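Local coordinates for hypothetical protein (Bacteroides caccae, PDB 4M8R) that is of unknown function, a DUF4784 family protein that joins an N-terminal Ig-like domain to a domain related to the WD40-type beta-propellers, at residues I270-P284 with F293-P306. Numbering follows the deposited sequence.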
loop_
_atom_site.group_PDB
_atom_site.type_symbol
_atom_site.label_atom_id
_atom_site.label_comp_id
_atom_site.label_asym_id
_atom_site.label_seq_id
_atom_site.Cartn_x
_atom_site.Cartn_y
_atom_site.Cartn_z
ATOM N N ILE A 270 8.405 24.576 -6.633
ATOM C CA ILE A 270 9.432 25.318 -7.357
ATOM C C ILE A 270 10.132 24.404 -8.362
ATOM O O ILE A 270 10.451 23.253 -8.044
ATOM C CB ILE A 270 10.490 25.902 -6.393
ATOM C CG1 ILE A 270 9.826 26.664 -5.232
ATOM C CG2 ILE A 270 11.461 26.812 -7.139
ATOM C CD1 ILE A 270 9.056 27.904 -5.640
ATOM N N ILE A 271 10.371 24.925 -9.567
ATOM C CA ILE A 271 11.030 24.179 -10.634
ATOM C C ILE A 271 12.321 24.873 -11.044
ATOM O O ILE A 271 12.336 26.078 -11.262
ATOM C CB ILE A 271 10.116 24.037 -11.871
ATOM C CG1 ILE A 271 8.921 23.125 -11.543
ATOM C CG2 ILE A 271 10.898 23.477 -13.055
ATOM C CD1 ILE A 271 7.777 23.185 -12.539
ATOM N N LEU A 272 13.393 24.098 -11.174
ATOM C CA LEU A 272 14.692 24.622 -11.591
ATOM C C LEU A 272 14.869 24.459 -13.096
ATOM O O LEU A 272 14.726 23.362 -13.625
ATOM C CB LEU A 272 15.832 23.892 -10.874
ATOM C CG LEU A 272 16.055 24.168 -9.385
ATOM C CD1 LEU A 272 14.860 23.730 -8.550
ATOM C CD2 LEU A 272 17.316 23.456 -8.921
ATOM N N LEU A 273 15.188 25.555 -13.773
ATOM C CA LEU A 273 15.490 25.529 -15.197
ATOM C C LEU A 273 16.828 26.210 -15.447
ATOM O O LEU A 273 17.355 26.918 -14.587
ATOM C CB LEU A 273 14.411 26.268 -15.985
ATOM C CG LEU A 273 12.958 25.874 -15.732
ATOM C CD1 LEU A 273 12.011 26.931 -16.288
ATOM C CD2 LEU A 273 12.674 24.517 -16.345
ATOM N N SER A 274 17.374 25.983 -16.634
ATOM C CA SER A 274 18.516 26.748 -17.112
ATOM C C SER A 274 18.191 27.280 -18.500
ATOM O O SER A 274 17.472 26.635 -19.269
ATOM C CB SER A 274 19.786 25.893 -17.137
ATOM O OG SER A 274 19.698 24.852 -18.096
ATOM N N ALA A 275 18.714 28.464 -18.801
ATOM C CA ALA A 275 18.484 29.115 -20.083
ATOM C C ALA A 275 19.806 29.517 -20.723
ATOM O O ALA A 275 20.703 30.036 -20.049
ATOM C CB ALA A 275 17.596 30.337 -19.900
ATOM N N ARG A 276 19.904 29.287 -22.030
ATOM C CA ARG A 276 21.090 29.617 -22.808
ATOM C C ARG A 276 20.936 31.007 -23.433
ATOM O O ARG A 276 19.992 31.249 -24.180
ATOM C CB ARG A 276 21.275 28.566 -23.905
ATOM C CG ARG A 276 22.591 28.649 -24.658
ATOM C CD ARG A 276 22.580 27.733 -25.874
ATOM N NE ARG A 276 23.929 27.480 -26.374
ATOM C CZ ARG A 276 24.654 28.338 -27.094
ATOM N NH1 ARG A 276 24.179 29.537 -27.423
ATOM N NH2 ARG A 276 25.874 27.989 -27.487
ATOM N N LYS A 277 21.859 31.915 -23.127
ATOM C CA LYS A 277 21.852 33.251 -23.737
ATOM C C LYS A 277 22.442 33.214 -25.149
ATOM O O LYS A 277 23.103 32.242 -25.530
ATOM C CB LYS A 277 22.607 34.265 -22.870
ATOM C CG LYS A 277 21.824 34.762 -21.663
ATOM C CD LYS A 277 22.499 35.972 -21.033
ATOM C CE LYS A 277 21.831 36.385 -19.730
ATOM N NZ LYS A 277 20.452 36.910 -19.930
ATOM N N GLY A 278 22.198 34.279 -25.913
ATOM C CA GLY A 278 22.688 34.398 -27.287
ATOM C C GLY A 278 24.195 34.252 -27.408
ATOM O O GLY A 278 24.692 33.647 -28.359
ATOM N N ASN A 279 24.921 34.796 -26.430
ATOM C CA ASN A 279 26.387 34.747 -26.411
ATOM C C ASN A 279 26.996 33.419 -25.916
ATOM O O ASN A 279 28.206 33.337 -25.709
ATOM C CB ASN A 279 26.946 35.921 -25.584
ATOM C CG ASN A 279 26.533 35.869 -24.117
ATOM O OD1 ASN A 279 25.637 35.117 -23.733
ATOM N ND2 ASN A 279 27.187 36.675 -23.292
ATOM N N GLY A 280 26.170 32.393 -25.715
ATOM C CA GLY A 280 26.659 31.070 -25.301
ATOM C C GLY A 280 26.793 30.867 -23.798
ATOM O O GLY A 280 27.186 29.788 -23.349
ATOM N N LYS A 281 26.482 31.902 -23.020
ATOM C CA LYS A 281 26.461 31.807 -21.560
ATOM C C LYS A 281 25.111 31.269 -21.088
ATOM O O LYS A 281 24.132 31.292 -21.833
ATOM C CB LYS A 281 26.731 33.174 -20.932
ATOM C CG LYS A 281 28.144 33.688 -21.149
ATOM C CD LYS A 281 29.157 32.931 -20.302
ATOM C CE LYS A 281 30.510 33.625 -20.312
ATOM N NZ LYS A 281 31.449 33.011 -19.336
ATOM N N TRP A 282 25.069 30.793 -19.844
ATOM C CA TRP A 282 23.869 30.175 -19.276
ATOM C C TRP A 282 23.514 30.804 -17.927
ATOM O O TRP A 282 24.397 31.204 -17.169
ATOM C CB TRP A 282 24.080 28.669 -19.077
ATOM C CG TRP A 282 24.319 27.873 -20.340
ATOM C CD1 TRP A 282 25.410 27.933 -21.154
ATOM C CD2 TRP A 282 23.460 26.868 -20.897
ATOM N NE1 TRP A 282 25.279 27.043 -22.194
ATOM C CE2 TRP A 282 24.091 26.377 -22.060
ATOM C CE3 TRP A 282 22.214 26.342 -20.531
ATOM C CZ2 TRP A 282 23.520 25.386 -22.862
ATOM C CZ3 TRP A 282 21.646 25.357 -21.328
ATOM C CH2 TRP A 282 22.302 24.891 -22.481
ATOM N N VAL A 283 22.220 30.872 -17.625
ATOM C CA VAL A 283 21.750 31.367 -16.327
ATOM C C VAL A 283 20.766 30.383 -15.695
ATOM O O VAL A 283 20.032 29.697 -16.408
ATOM C CB VAL A 283 21.067 32.749 -16.439
ATOM C CG1 VAL A 283 22.063 33.801 -16.906
ATOM C CG2 VAL A 283 19.859 32.700 -17.368
ATOM N N PRO A 284 20.748 30.313 -14.354
ATOM C CA PRO A 284 19.709 29.552 -13.677
ATOM C C PRO A 284 18.405 30.344 -13.627
ATOM O O PRO A 284 18.425 31.558 -13.397
ATOM C CB PRO A 284 20.282 29.337 -12.275
ATOM C CG PRO A 284 21.240 30.451 -12.067
ATOM C CD PRO A 284 21.682 30.948 -13.409
ATOM N N PHE A 293 8.049 33.247 -13.418
ATOM C CA PHE A 293 9.477 33.046 -13.630
ATOM C C PHE A 293 10.293 34.100 -12.898
ATOM O O PHE A 293 9.872 35.249 -12.781
ATOM C CB PHE A 293 9.814 33.135 -15.122
ATOM C CG PHE A 293 9.161 32.077 -15.963
ATOM C CD1 PHE A 293 7.895 32.279 -16.495
ATOM C CD2 PHE A 293 9.819 30.887 -16.240
ATOM C CE1 PHE A 293 7.295 31.308 -17.279
ATOM C CE2 PHE A 293 9.225 29.912 -17.025
ATOM C CZ PHE A 293 7.960 30.122 -17.545
ATOM N N TYR A 294 11.466 33.706 -12.412
ATOM C CA TYR A 294 12.464 34.666 -11.940
ATOM C C TYR A 294 13.871 34.096 -12.055
ATOM O O TYR A 294 14.100 32.909 -11.820
ATOM C CB TYR A 294 12.171 35.163 -10.510
ATOM C CG TYR A 294 11.733 34.112 -9.500
ATOM C CD1 TYR A 294 10.400 33.695 -9.426
ATOM C CD2 TYR A 294 12.640 33.572 -8.587
ATOM C CE1 TYR A 294 9.991 32.747 -8.494
ATOM C CE2 TYR A 294 12.240 32.625 -7.650
ATOM C CZ TYR A 294 10.916 32.214 -7.607
ATOM O OH TYR A 294 10.512 31.276 -6.681
ATOM N N VAL A 295 14.803 34.959 -12.444
ATOM C CA VAL A 295 16.193 34.572 -12.639
ATOM C C VAL A 295 16.868 34.499 -11.277
ATOM O O VAL A 295 16.709 35.400 -10.454
ATOM C CB VAL A 295 16.952 35.601 -13.511
ATOM C CG1 VAL A 295 18.397 35.165 -13.728
ATOM C CG2 VAL A 295 16.244 35.807 -14.843
ATOM N N LEU A 296 17.616 33.427 -11.037
ATOM C CA LEU A 296 18.431 33.333 -9.836
ATOM C C LEU A 296 19.697 34.151 -10.083
ATOM O O LEU A 296 20.629 33.684 -10.733
ATOM C CB LEU A 296 18.751 31.874 -9.508
ATOM C CG LEU A 296 19.531 31.623 -8.216
ATOM C CD1 LEU A 296 18.748 32.112 -7.006
ATOM C CD2 LEU A 296 19.863 30.146 -8.081
ATOM N N GLU A 297 19.709 35.380 -9.568
ATOM C CA GLU A 297 20.716 36.383 -9.943
ATOM C C GLU A 297 22.134 36.037 -9.493
ATOM O O GLU A 297 22.332 35.251 -8.570
ATOM C CB GLU A 297 20.336 37.757 -9.376
ATOM C CG GLU A 297 19.048 38.353 -9.939
ATOM C CD GLU A 297 19.158 38.791 -11.393
ATOM O OE1 GLU A 297 20.282 38.816 -11.943
ATOM O OE2 GLU A 297 18.108 39.115 -11.993
ATOM N N GLY A 298 23.112 36.633 -10.173
ATOM C CA GLY A 298 24.519 36.545 -9.776
ATOM C C GLY A 298 25.336 35.438 -10.426
ATOM O O GLY A 298 26.549 35.377 -10.233
ATOM N N ILE A 299 24.686 34.568 -11.199
ATOM C CA ILE A 299 25.373 33.461 -11.866
ATOM C C ILE A 299 25.201 33.531 -13.384
ATOM O O ILE A 299 24.076 33.545 -13.893
ATOM C CB ILE A 299 24.866 32.090 -11.358
ATOM C CG1 ILE A 299 25.223 31.896 -9.876
ATOM C CG2 ILE A 299 25.450 30.953 -12.191
ATOM C CD1 ILE A 299 24.158 32.371 -8.910
ATOM N N GLU A 300 26.327 33.580 -14.090
ATOM C CA GLU A 300 26.359 33.476 -15.545
ATOM C C GLU A 300 27.536 32.571 -15.915
ATOM O O GLU A 300 28.697 32.975 -15.812
ATOM C CB GLU A 300 26.494 34.858 -16.189
ATOM C CG GLU A 300 26.252 34.871 -17.693
ATOM C CD GLU A 300 26.001 36.268 -18.242
ATOM O OE1 GLU A 300 26.908 37.124 -18.146
ATOM O OE2 GLU A 300 24.897 36.506 -18.781
ATOM N N ALA A 301 27.227 31.344 -16.333
ATOM C CA ALA A 301 28.237 30.298 -16.507
ATOM C C ALA A 301 28.257 29.739 -17.930
ATOM O O ALA A 301 27.455 30.133 -18.775
ATOM C CB ALA A 301 27.989 29.179 -15.508
ATOM N N ASP A 302 29.183 28.818 -18.182
ATOM C CA ASP A 302 29.358 28.231 -19.513
ATOM C C ASP A 302 28.489 27.001 -19.749
ATOM O O ASP A 302 28.315 26.582 -20.890
ATOM C CB ASP A 302 30.832 27.898 -19.748
ATOM C CG ASP A 302 31.705 29.135 -19.756
ATOM O OD1 ASP A 302 31.329 30.116 -20.426
ATOM O OD2 ASP A 302 32.765 29.127 -19.094
ATOM N N ALA A 303 27.966 26.419 -18.672
ATOM C CA ALA A 303 26.915 25.398 -18.769
ATOM C C ALA A 303 26.231 25.230 -17.418
ATOM O O ALA A 303 26.879 25.311 -16.368
ATOM C CB ALA A 303 27.480 24.067 -19.243
ATOM N N ILE A 304 24.916 25.030 -17.450
ATOM C CA ILE A 304 24.136 24.810 -16.241
ATOM C C ILE A 304 23.104 23.724 -16.505
ATOM O O ILE A 304 22.309 23.831 -17.441
ATOM C CB ILE A 304 23.415 26.087 -15.770
ATOM C CG1 ILE A 304 24.429 27.200 -15.482
ATOM C CG2 ILE A 304 22.590 25.805 -14.516
ATOM C CD1 ILE A 304 23.800 28.512 -15.072
ATOM N N ILE A 305 23.129 22.682 -15.681
ATOM C CA ILE A 305 22.165 21.598 -15.774
ATOM C C ILE A 305 21.549 21.367 -14.396
ATOM O O ILE A 305 22.274 21.117 -13.434
ATOM C CB ILE A 305 22.835 20.295 -16.247
ATOM C CG1 ILE A 305 23.626 20.534 -17.539
ATOM C CG2 ILE A 305 21.789 19.202 -16.455
ATOM C CD1 ILE A 305 24.476 19.352 -17.965
ATOM N N PRO A 306 20.211 21.445 -14.291
ATOM C CA PRO A 306 19.583 21.113 -13.019
ATOM C C PRO A 306 19.632 19.611 -12.743
ATOM O O PRO A 306 19.647 18.812 -13.680
ATOM C CB PRO A 306 18.123 21.561 -13.206
ATOM C CG PRO A 306 18.077 22.325 -14.484
ATOM C CD PRO A 306 19.218 21.827 -15.307
#
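W282 and A301 form a single antiparallel hydrogen-bonded bridge: W282 N donates a hydrogen bond to A301 O at 2.7 Å, and A301 N donates one back to W282 O at 3.0 Å, the second bond lying in the carbonyl plane. The indole of W282 is clamped between backbone and aliphatic carbon: A303 CA makes a CH-pi contact 4.0 Å from the centroid of the five-membered ring, while R276 CB sits over the opposite face. Beside it, the CD1 end of I304 reaches P284 CD at 3.6 Å; I304 CG1, anti to the carbonyl carbon (chi1 -59°), lies against W282 CB, and CD1 beyond it against W282 O. The P284 ring also packs on the CB atoms of L296 and I299, and its carbonyl O accepts L296 N from above the carbonyl plane. S274 OG, set between its backbone N and carbonyl carbon (chi1 66°), is placed to donate to I304 O at 2.9 Å, likewise from out of plane. Near the hairpin turn, K281 bends at chi2 to lie alongside D302, and K281 NZ meets D302 OD1 at 3.1 Å in a salt bridge from above the carboxylate plane. D302 OD2 accepts a hydrogen bond from S334 N, a second-shell bond that probably steadies the carboxylate. A methionine at K281 would probably leave the D302 carboxylate without its ionic mate across the contact, with the S334 N bond remaining. The type I turn K277-G280 closes the hairpin of strands 270-276 and 282-288. Strand 292-295 adds to that sheet's edge, and the loop after it crosses to strand 303-310, the first of the next four-stranded antiparallel sheet. There D302 and A303 form a classic beta bulge opposite Y332, and Y329 of strand 325-333 packs on L272, P284 and I304, so the contact joins two successive sheets of the propeller-like domain.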